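Periplasmic binding protein/LacI transcriptional regulator (Shewanella sp. ANA-3, PDB 5OCP) binds arabinose in its furanose form, as either anomer, in the periplasm and probably delivers it to an ABC transporter for uptake. Local coordinates at residues K121-G133 with Q186-M198. Residues are numbered along the deposited sequence; the frame is centred on the assembly and turned at random.
Sequences KTQGNCDIAELQG and QPLCAVWSHNDEM. With AHR (alpha-L-arabinofuranose), chain I; FUB (beta-L-arabinofuranose), chain J.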
ATOM      1  N   LYS A 121     -12.426  18.715  -7.144  1.00 14.94           N
ATOM      2  CA  LYS A 121     -12.754  19.325  -5.878  1.00 15.42           C
ATOM      3  C   LYS A 121     -12.321  20.787  -5.884  1.00 17.07           C
ATOM      4  O   LYS A 121     -13.018  21.622  -5.316  1.00 17.44           O
ATOM      5  CB  LYS A 121     -12.025  18.605  -4.747  1.00 15.92           C
ATOM      6  CG  LYS A 121     -12.245  19.164  -3.349  1.00 17.22           C
ATOM      7  CD  LYS A 121     -13.645  19.121  -2.818  1.00 21.31           C
ATOM      8  CE  LYS A 121     -13.691  19.552  -1.355  1.00 24.95           C
ATOM      9  NZ  LYS A 121     -15.096  19.370  -0.906  1.00 29.22           N
ATOM     10  N   THR A 122     -11.158  21.054  -6.478  1.00 15.34           N
ATOM     11  CA  THR A 122     -10.517  22.358  -6.402  1.00 15.91           C
ATOM     12  C   THR A 122     -10.663  23.123  -7.708  1.00 19.04           C
ATOM     13  O   THR A 122     -10.025  24.183  -7.858  1.00 17.03           O
ATOM     14  CB  THR A 122      -9.024  22.173  -6.071  1.00 16.36           C
ATOM     15  OG1 THR A 122      -8.392  21.462  -7.142  1.00 16.30           O
ATOM     16  CG2 THR A 122      -8.866  21.430  -4.832  1.00 15.71           C
ATOM     17  N   GLN A 123     -11.475  22.606  -8.652  1.00 17.76           N
ATOM     18  CA  GLN A 123     -11.580  23.140  -9.961  1.00 19.56           C
ATOM     19  C   GLN A 123     -10.208  23.390 -10.625  1.00 20.28           C
ATOM     20  O   GLN A 123     -10.016  24.397 -11.320  1.00 19.46           O
ATOM     21  CB  GLN A 123     -12.491  24.409  -9.920  1.00 20.80           C
ATOM     22  CG  GLN A 123     -13.862  24.071  -9.295  1.00 24.08           C
ATOM     23  CD  GLN A 123     -14.922  25.173  -9.280  1.00 30.60           C
ATOM     24  OE1 GLN A 123     -16.114  24.897  -9.495  1.00 34.60           O
ATOM     25  NE2 GLN A 123     -14.534  26.367  -8.917  1.00 29.86           N
ATOM     26  N   GLY A 124      -9.201  22.520 -10.394  1.00 16.92           N
ATOM     27  CA  GLY A 124      -7.940  22.611 -11.056  1.00 16.00           C
ATOM     28  C   GLY A 124      -6.989  23.685 -10.519  1.00 16.23           C
ATOM     29  O   GLY A 124      -5.966  23.902 -11.126  1.00 20.11           O
ATOM     30  N   ASN A 125      -7.322  24.261  -9.395  1.00 17.10           N
ATOM     31  CA  ASN A 125      -6.546  25.376  -8.780  1.00 18.80           C
ATOM     32  C   ASN A 125      -6.064  24.960  -7.433  1.00 19.25           C
ATOM     33  O   ASN A 125      -6.819  25.023  -6.436  1.00 19.49           O
ATOM     34  CB  ASN A 125      -7.474  26.590  -8.654  1.00 21.06           C
ATOM     35  CG  ASN A 125      -7.672  27.286  -9.986  1.00 29.63           C
ATOM     36  OD1 ASN A 125      -8.553  26.906 -10.808  1.00 36.04           O
ATOM     37  ND2 ASN A 125      -6.830  28.280 -10.247  1.00 29.87           N
ATOM     38  N   CYS A 126      -4.798  24.518  -7.342  1.00 18.28           N
ATOM     39  CA  CYS A 126      -4.364  23.826  -6.111  1.00 18.52           C
ATOM     40  C   CYS A 126      -2.849  23.727  -6.019  1.00 17.22           C
ATOM     41  O   CYS A 126      -2.211  23.013  -6.856  1.00 18.50           O
ATOM     42  CB  CYS A 126      -4.980  22.384  -6.085  1.00 18.35           C
ATOM     43  SG  CYS A 126      -4.902  21.548  -4.490  1.00 21.54           S
ATOM     44  N   ASP A 127      -2.275  24.363  -5.008  1.00 16.40           N
ATOM     45  CA  ASP A 127      -0.884  24.068  -4.663  1.00 17.27           C
ATOM     46  C   ASP A 127      -0.822  22.917  -3.695  1.00 14.61           C
ATOM     47  O   ASP A 127      -1.383  22.973  -2.599  1.00 15.71           O
ATOM     48  CB  ASP A 127      -0.202  25.243  -4.017  1.00 20.22           C
ATOM     49  CG  ASP A 127       0.260  26.323  -5.042  1.00 25.05           C
ATOM     50  OD1 ASP A 127       0.174  26.131  -6.284  1.00 24.43           O
ATOM     51  OD2 ASP A 127       0.667  27.407  -4.548  1.00 29.97           O
ATOM     52  N   ILE A 128      -0.017  21.946  -4.034  1.00 13.52           N
ATOM     53  CA  ILE A 128      -0.067  20.658  -3.344  1.00 13.61           C
ATOM     54  C   ILE A 128       1.271  20.342  -2.674  1.00 14.84           C
ATOM     55  O   ILE A 128       2.323  20.507  -3.322  1.00 15.03           O
ATOM     56  CB  ILE A 128      -0.308  19.547  -4.424  1.00 13.60           C
ATOM     57  CG1 ILE A 128      -1.658  19.780  -5.161  1.00 13.93           C
ATOM     58  CG2 ILE A 128      -0.267  18.121  -3.816  1.00 13.96           C
ATOM     59  CD1 ILE A 128      -1.706  19.219  -6.536  1.00 14.79           C
ATOM     60  N   ALA A 129       1.201  19.762  -1.500  1.00 12.86           N
ATOM     61  CA  ALA A 129       2.378  19.169  -0.850  1.00 12.68           C
ATOM     62  C   ALA A 129       2.267  17.655  -0.927  1.00 14.89           C
ATOM     63  O   ALA A 129       1.193  17.106  -0.480  1.00 13.91           O
ATOM     64  CB  ALA A 129       2.438  19.586   0.592  1.00 12.79           C
ATOM     65  N   GLU A 130       3.321  17.021  -1.411  1.00 14.41           N
ATOM     66  CA  GLU A 130       3.358  15.567  -1.563  1.00 13.79           C
ATOM     67  C   GLU A 130       4.181  14.901  -0.482  1.00 15.49           C
ATOM     68  O   GLU A 130       5.397  15.194  -0.331  1.00 13.63           O
ATOM     69  CB  GLU A 130       3.946  15.234  -2.941  1.00 14.00           C
ATOM     70  CG  GLU A 130       4.047  13.734  -3.214  1.00 15.98           C
ATOM     71  CD  GLU A 130       4.657  13.435  -4.572  1.00 17.38           C
ATOM     72  OE1 GLU A 130       5.366  14.308  -5.095  1.00 19.66           O
ATOM     73  OE2 GLU A 130       4.485  12.305  -5.112  1.00 15.51           O
ATOM     74  N   LEU A 131       3.559  13.939   0.234  1.00 12.69           N
ATOM     75  CA  LEU A 131       4.275  13.071   1.156  1.00 13.09           C
ATOM     76  C   LEU A 131       4.478  11.752   0.454  1.00 14.13           C
ATOM     77  O   LEU A 131       3.545  10.969   0.250  1.00 12.47           O
ATOM     78  CB  LEU A 131       3.521  12.851   2.464  1.00 13.66           C
ATOM     79  CG  LEU A 131       3.271  14.070   3.287  1.00 17.03           C
ATOM     80  CD1 LEU A 131       2.322  13.820   4.461  1.00 15.93           C
ATOM     81  CD2 LEU A 131       4.628  14.551   3.771  1.00 17.85           C
ATOM     82  N   GLN A 132       5.731  11.487   0.041  1.00 14.52           N
ATOM     83  CA  GLN A 132       6.030  10.286  -0.696  1.00 15.46           C
ATOM     84  C   GLN A 132       6.235   9.057   0.191  1.00 13.84           C
ATOM     85  O   GLN A 132       6.662   9.108   1.308  1.00 14.69           O
ATOM     86  CB  GLN A 132       7.278  10.508  -1.554  1.00 18.34           C
ATOM     87  CG  GLN A 132       7.285  11.742  -2.438  1.00 20.99           C
ATOM     88  CD  GLN A 132       8.724  12.075  -2.869  1.00 27.29           C
ATOM     89  OE1 GLN A 132       9.525  12.615  -2.110  1.00 33.39           O
ATOM     90  NE2 GLN A 132       9.028  11.761  -4.044  1.00 28.72           N
ATOM     91  N   GLY A 133       5.972   7.877  -0.392  1.00 14.72           N
ATOM     92  CA  GLY A 133       6.280   6.638   0.240  1.00 15.68           C
ATOM     93  C   GLY A 133       7.783   6.352   0.194  1.00 17.06           C
ATOM     94  O   GLY A 133       8.576   7.178  -0.226  1.00 15.72           O
ATOM     95  N   GLN A 186       2.514  30.895   3.109  1.00 20.61           N
ATOM     96  CA  GLN A 186       1.821  30.799   1.859  1.00 22.06           C
ATOM     97  C   GLN A 186       0.849  29.600   1.968  1.00 21.52           C
ATOM     98  O   GLN A 186       1.299  28.550   2.356  1.00 19.73           O
ATOM     99  CB  GLN A 186       2.778  30.562   0.756  1.00 26.17           C
ATOM    100  CG  GLN A 186       2.160  30.634  -0.599  1.00 27.71           C
ATOM    101  CD  GLN A 186       3.195  30.370  -1.663  1.00 42.00           C
ATOM    102  OE1 GLN A 186       4.387  30.156  -1.364  1.00 51.55           O
ATOM    103  NE2 GLN A 186       2.754  30.360  -2.925  1.00 47.18           N
ATOM    104  N   PRO A 187      -0.460  29.825   1.735  1.00 19.12           N
ATOM    105  CA  PRO A 187      -1.404  28.704   1.915  1.00 18.95           C
ATOM    106  C   PRO A 187      -1.107  27.555   0.996  1.00 18.79           C
ATOM    107  O   PRO A 187      -0.804  27.782  -0.180  1.00 20.08           O
ATOM    108  CB  PRO A 187      -2.771  29.316   1.660  1.00 20.19           C
ATOM    109  CG  PRO A 187      -2.566  30.746   1.421  1.00 22.29           C
ATOM    110  CD  PRO A 187      -1.158  31.120   1.650  1.00 20.43           C
ATOM    111  N   LEU A 188      -1.212  26.339   1.548  1.00 17.56           N
ATOM    112  CA  LEU A 188      -1.327  25.105   0.779  1.00 18.67           C
ATOM    113  C   LEU A 188      -2.764  24.752   0.558  1.00 17.62           C
ATOM    114  O   LEU A 188      -3.593  24.993   1.375  1.00 19.80           O
ATOM    115  CB  LEU A 188      -0.663  23.984   1.537  1.00 18.31           C
ATOM    116  CG  LEU A 188       0.859  24.032   1.508  1.00 20.70           C
ATOM    117  CD1 LEU A 188       1.342  22.983   2.497  1.00 22.61           C
ATOM    118  CD2 LEU A 188       1.377  23.653   0.116  1.00 20.41           C
ATOM    119  N   CYS A 189      -3.064  24.264  -0.621  1.00 16.49           N
ATOM    120  CA  CYS A 189      -4.453  23.817  -0.962  1.00 16.17           C
ATOM    121  C   CYS A 189      -4.662  22.419  -0.407  1.00 15.40           C
ATOM    122  O   CYS A 189      -5.755  22.077   0.073  1.00 14.98           O
ATOM    123  CB  CYS A 189      -4.613  23.824  -2.435  1.00 18.84           C
ATOM    124  SG  CYS A 189      -5.976  22.852  -3.148  1.00 22.53           S
ATOM    125  N   ALA A 190      -3.669  21.573  -0.591  1.00 14.10           N
ATOM    126  CA  ALA A 190      -3.851  20.157  -0.298  1.00 12.75           C
ATOM    127  C   ALA A 190      -2.573  19.433   0.023  1.00 12.94           C
ATOM    128  O   ALA A 190      -1.525  19.807  -0.492  1.00 12.98           O
ATOM    129  CB  ALA A 190      -4.517  19.434  -1.452  1.00 12.82           C
ATOM    130  N   VAL A 191      -2.705  18.344   0.775  1.00 11.23           N
ATOM    131  CA  VAL A 191      -1.669  17.342   0.965  1.00 12.50           C
ATOM    132  C   VAL A 191      -2.090  16.064   0.198  1.00 11.49           C
ATOM    133  O   VAL A 191      -3.227  15.610   0.335  1.00 11.37           O
ATOM    134  CB  VAL A 191      -1.475  17.005   2.446  1.00 13.43           C
ATOM    135  CG1 VAL A 191      -0.510  15.801   2.674  1.00 14.98           C
ATOM    136  CG2 VAL A 191      -0.980  18.242   3.158  1.00 15.59           C
ATOM    137  N   TRP A 192      -1.195  15.604  -0.659  1.00 11.24           N
ATOM    138  CA  TRP A 192      -1.280  14.319  -1.376  1.00 10.90           C
ATOM    139  C   TRP A 192      -0.309  13.423  -0.667  1.00 12.11           C
ATOM    140  O   TRP A 192       0.933  13.572  -0.746  1.00 11.37           O
ATOM    141  CB  TRP A 192      -0.913  14.592  -2.837  1.00 12.16           C
ATOM    142  CG  TRP A 192      -0.416  13.438  -3.686  1.00 11.64           C
ATOM    143  CD1 TRP A 192       0.547  13.525  -4.609  1.00 13.04           C
ATOM    144  CD2 TRP A 192      -0.894  12.062  -3.748  1.00 11.35           C
ATOM    145  NE1 TRP A 192       0.756  12.326  -5.212  1.00 13.83           N
ATOM    146  CE2 TRP A 192      -0.129  11.407  -4.722  1.00 10.97           C
ATOM    147  CE3 TRP A 192      -1.893  11.332  -3.081  1.00 11.92           C
ATOM    148  CZ2 TRP A 192      -0.302  10.058  -5.035  1.00 11.60           C
ATOM    149  CZ3 TRP A 192      -2.075   9.980  -3.402  1.00 12.00           C
ATOM    150  CH2 TRP A 192      -1.281   9.371  -4.390  1.00 11.49           C
ATOM    151  N   SER A 193      -0.863  12.428   0.039  1.00 10.21           N
ATOM    152  CA  SER A 193      -0.081  11.493   0.757  1.00  9.65           C
ATOM    153  C   SER A 193      -0.131  10.102   0.124  1.00 12.02           C
ATOM    154  O   SER A 193      -1.237   9.595  -0.146  1.00 11.54           O
ATOM    155  CB  SER A 193      -0.578  11.391   2.186  1.00 10.18           C
ATOM    156  OG  SER A 193       0.174  10.418   2.872  1.00 12.41           O
ATOM    157  N   HIS A 194       1.034   9.475  -0.094  1.00 10.41           N
ATOM    158  CA  HIS A 194       0.999   8.175  -0.734  1.00 11.29           C
ATOM    159  C   HIS A 194       0.329   7.104   0.126  1.00 11.30           C
ATOM    160  O   HIS A 194      -0.040   6.076  -0.430  1.00 12.56           O
ATOM    161  CB  HIS A 194       2.386   7.733  -1.169  1.00 11.17           C
ATOM    162  CG  HIS A 194       2.982   8.567  -2.269  1.00 12.01           C
ATOM    163  ND1 HIS A 194       4.180   8.215  -2.853  1.00 13.79           N
ATOM    164  CD2 HIS A 194       2.615   9.736  -2.833  1.00 12.01           C
ATOM    165  CE1 HIS A 194       4.501   9.119  -3.774  1.00 13.97           C
ATOM    166  NE2 HIS A 194       3.516   9.990  -3.867  1.00 12.24           N
ATOM    167  N   ASN A 195       0.150   7.288   1.437  1.00 11.06           N
ATOM    168  CA  ASN A 195      -0.639   6.398   2.214  1.00 10.47           C
ATOM    169  C   ASN A 195      -1.354   7.069   3.357  1.00 11.66           C
ATOM    170  O   ASN A 195      -1.022   8.199   3.765  1.00 11.44           O
ATOM    171  CB  ASN A 195       0.096   5.144   2.695  1.00 10.90           C
ATOM    172  CG  ASN A 195       0.997   5.366   3.894  1.00 10.62           C
ATOM    173  OD1 ASN A 195       1.379   6.519   4.219  1.00 10.83           O
ATOM    174  ND2 ASN A 195       1.393   4.250   4.546  1.00 10.30           N
ATOM    175  N   ASP A 196      -2.389   6.392   3.827  1.00 11.14           N
ATOM    176  CA  ASP A 196      -3.206   6.992   4.893  1.00 11.18           C
ATOM    177  C   ASP A 196      -2.402   7.204   6.168  1.00 12.04           C
ATOM    178  O   ASP A 196      -2.678   8.191   6.881  1.00 13.47           O
ATOM    179  CB  ASP A 196      -4.420   6.103   5.231  1.00 11.47           C
ATOM    180  CG  ASP A 196      -5.496   6.016   4.135  1.00 10.82           C
ATOM    181  OD1 ASP A 196      -5.480   6.796   3.146  1.00 12.14           O
ATOM    182  OD2 ASP A 196      -6.378   5.154   4.300  1.00 14.16           O
ATOM    183  N   GLU A 197      -1.430   6.346   6.462  1.00 12.16           N
ATOM    184  CA  GLU A 197      -0.597   6.451   7.661  1.00 16.55           C
ATOM    185  C   GLU A 197       0.104   7.812   7.738  1.00 13.31           C
ATOM    186  O   GLU A 197      -0.007   8.508   8.755  1.00 14.33           O
ATOM    187  CB  GLU A 197       0.380   5.292   7.696  1.00 18.09           C
ATOM    188  CG  GLU A 197       1.010   5.023   9.025  1.00 20.98           C
ATOM    189  CD  GLU A 197       0.102   4.354  10.055  1.00 27.74           C
ATOM    190  OE1 GLU A 197      -0.805   3.527   9.774  1.00 24.63           O
ATOM    191  OE2 GLU A 197       0.426   4.606  11.235  1.00 36.80           O
ATOM    192  N   MET A 198       0.781   8.245   6.661  1.00 12.00           N
ATOM    193  CA  MET A 198       1.495   9.498   6.642  1.00 12.60           C
ATOM    194  C   MET A 198       0.450  10.625   6.727  1.00 13.83           C
ATOM    195  O   MET A 198       0.725  11.687   7.306  1.00 13.22           O
ATOM    196  CB  MET A 198       2.345   9.714   5.408  1.00 12.27           C
ATOM    197  CG  MET A 198       3.515   8.750   5.282  1.00 11.59           C
ATOM    198  SD  MET A 198       4.532   8.988   3.837  1.00 12.88           S
ATOM    199  CE  MET A 198       3.333   8.695   2.546  1.00 12.09           C
TER
HETATM  200  O5  AHR I 407       2.498  -1.481  -0.985  0.50  9.68           O
HETATM  201  C5  AHR I 407       1.351  -0.943  -0.403  0.50  9.29           C
HETATM  202  C4  AHR I 407       1.708   0.251   0.463  0.50  9.24           C
HETATM  203  O4  AHR I 407       2.702  -0.081   1.403  0.50  8.99           O
HETATM  204  C3  AHR I 407       0.485   0.789   1.229  0.50  9.08           C
HETATM  205  O3  AHR I 407      -0.209   1.665   0.401  0.50  9.41           O
HETATM  206  C2  AHR I 407       1.191   1.402   2.427  0.50  9.17           C
HETATM  207  O2  AHR I 407       0.402   1.614   3.561  0.50  9.41           O
HETATM  208  C1  AHR I 407       2.216   0.314   2.695  0.50  9.47           C
HETATM  209  O1  AHR I 407       3.220   0.830   3.408  0.50 10.09           O
HETATM  210  O5  FUB J 408       2.497  -1.480  -0.984  0.50 14.06           O
HETATM  211  C5  FUB J 408       1.353  -0.942  -0.396  0.50 12.97           C
HETATM  212  C4  FUB J 408       1.714   0.251   0.474  0.50 12.74           C
HETATM  213  O4  FUB J 408       2.719  -0.066   1.406  0.50 12.21           O
HETATM  214  C3  FUB J 408       0.498   0.787   1.245  0.50 12.38           C
HETATM  215  O3  FUB J 408      -0.207   1.650   0.408  0.50 12.84           O
HETATM  216  C2  FUB J 408       1.200   1.468   2.415  0.50 12.46           C
HETATM  217  O2  FUB J 408       0.400   1.625   3.563  0.50 12.95           O
HETATM  218  C1  FUB J 408       2.482   0.663   2.625  0.50 12.39           C
HETATM  219  O1  FUB J 408       2.222  -0.257   3.568  0.50 13.65           O
HETATM  220  O   HOH W   1       1.780  27.235  -1.867  1.00 32.01           O
HETATM  221  O   HOH W   2       2.704  12.710  -7.289  1.00 14.81           O
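Glu130 runs fully extended, its CG trans to the backbone N (chi1 180°), while His194 swings its ring beside its own N (chi1 -67°), and the two side chains meet where strand 190-193 has just ended, beside its parallel neighbour 126-132. His194 NE2 donates to Glu130 OE2 at 2.8 Å, a bent bond (136°) taken on the anti lone pair and tilted from the ring plane. A water that accepts from Trp192 NE1 lies 2.8 Å from this same OE2; with Ser162 OG hydrogen-bonded to OE1, both oxygens of the buried carboxylate have partners. Gln132 CA sits over one face of the imidazole, a CH-pi contact 3.6 Å from the ring centroid; CD2 of the same ring lies over a face of the Trp192 indole. With an alanine here, Glu130 OE2 would probably lose its imidazole donor, and Gln132 CA and the indole face the ring they pack against. Backbone bonds such as Ala129 N to Ala190 O (2.9 Å) lace the strands together. At the other end a disulfide joins Cys126 to Cys189, the residue just before strand 190-193. The loop after that strand carries Asn195, whose ND2 donates to O2 of either arabinofuranose anomer (3.0 Å). The pair forms the core of one alpha/beta lobe of the periplasmic binding protein fold: helix 107-121 packs on Ile128, Ala190 and Trp192, helix 169-183 on Ala129, Leu131 and Val191, and strand 157-164 continues the sheet beyond 126-132, 218-221 beyond 190-193.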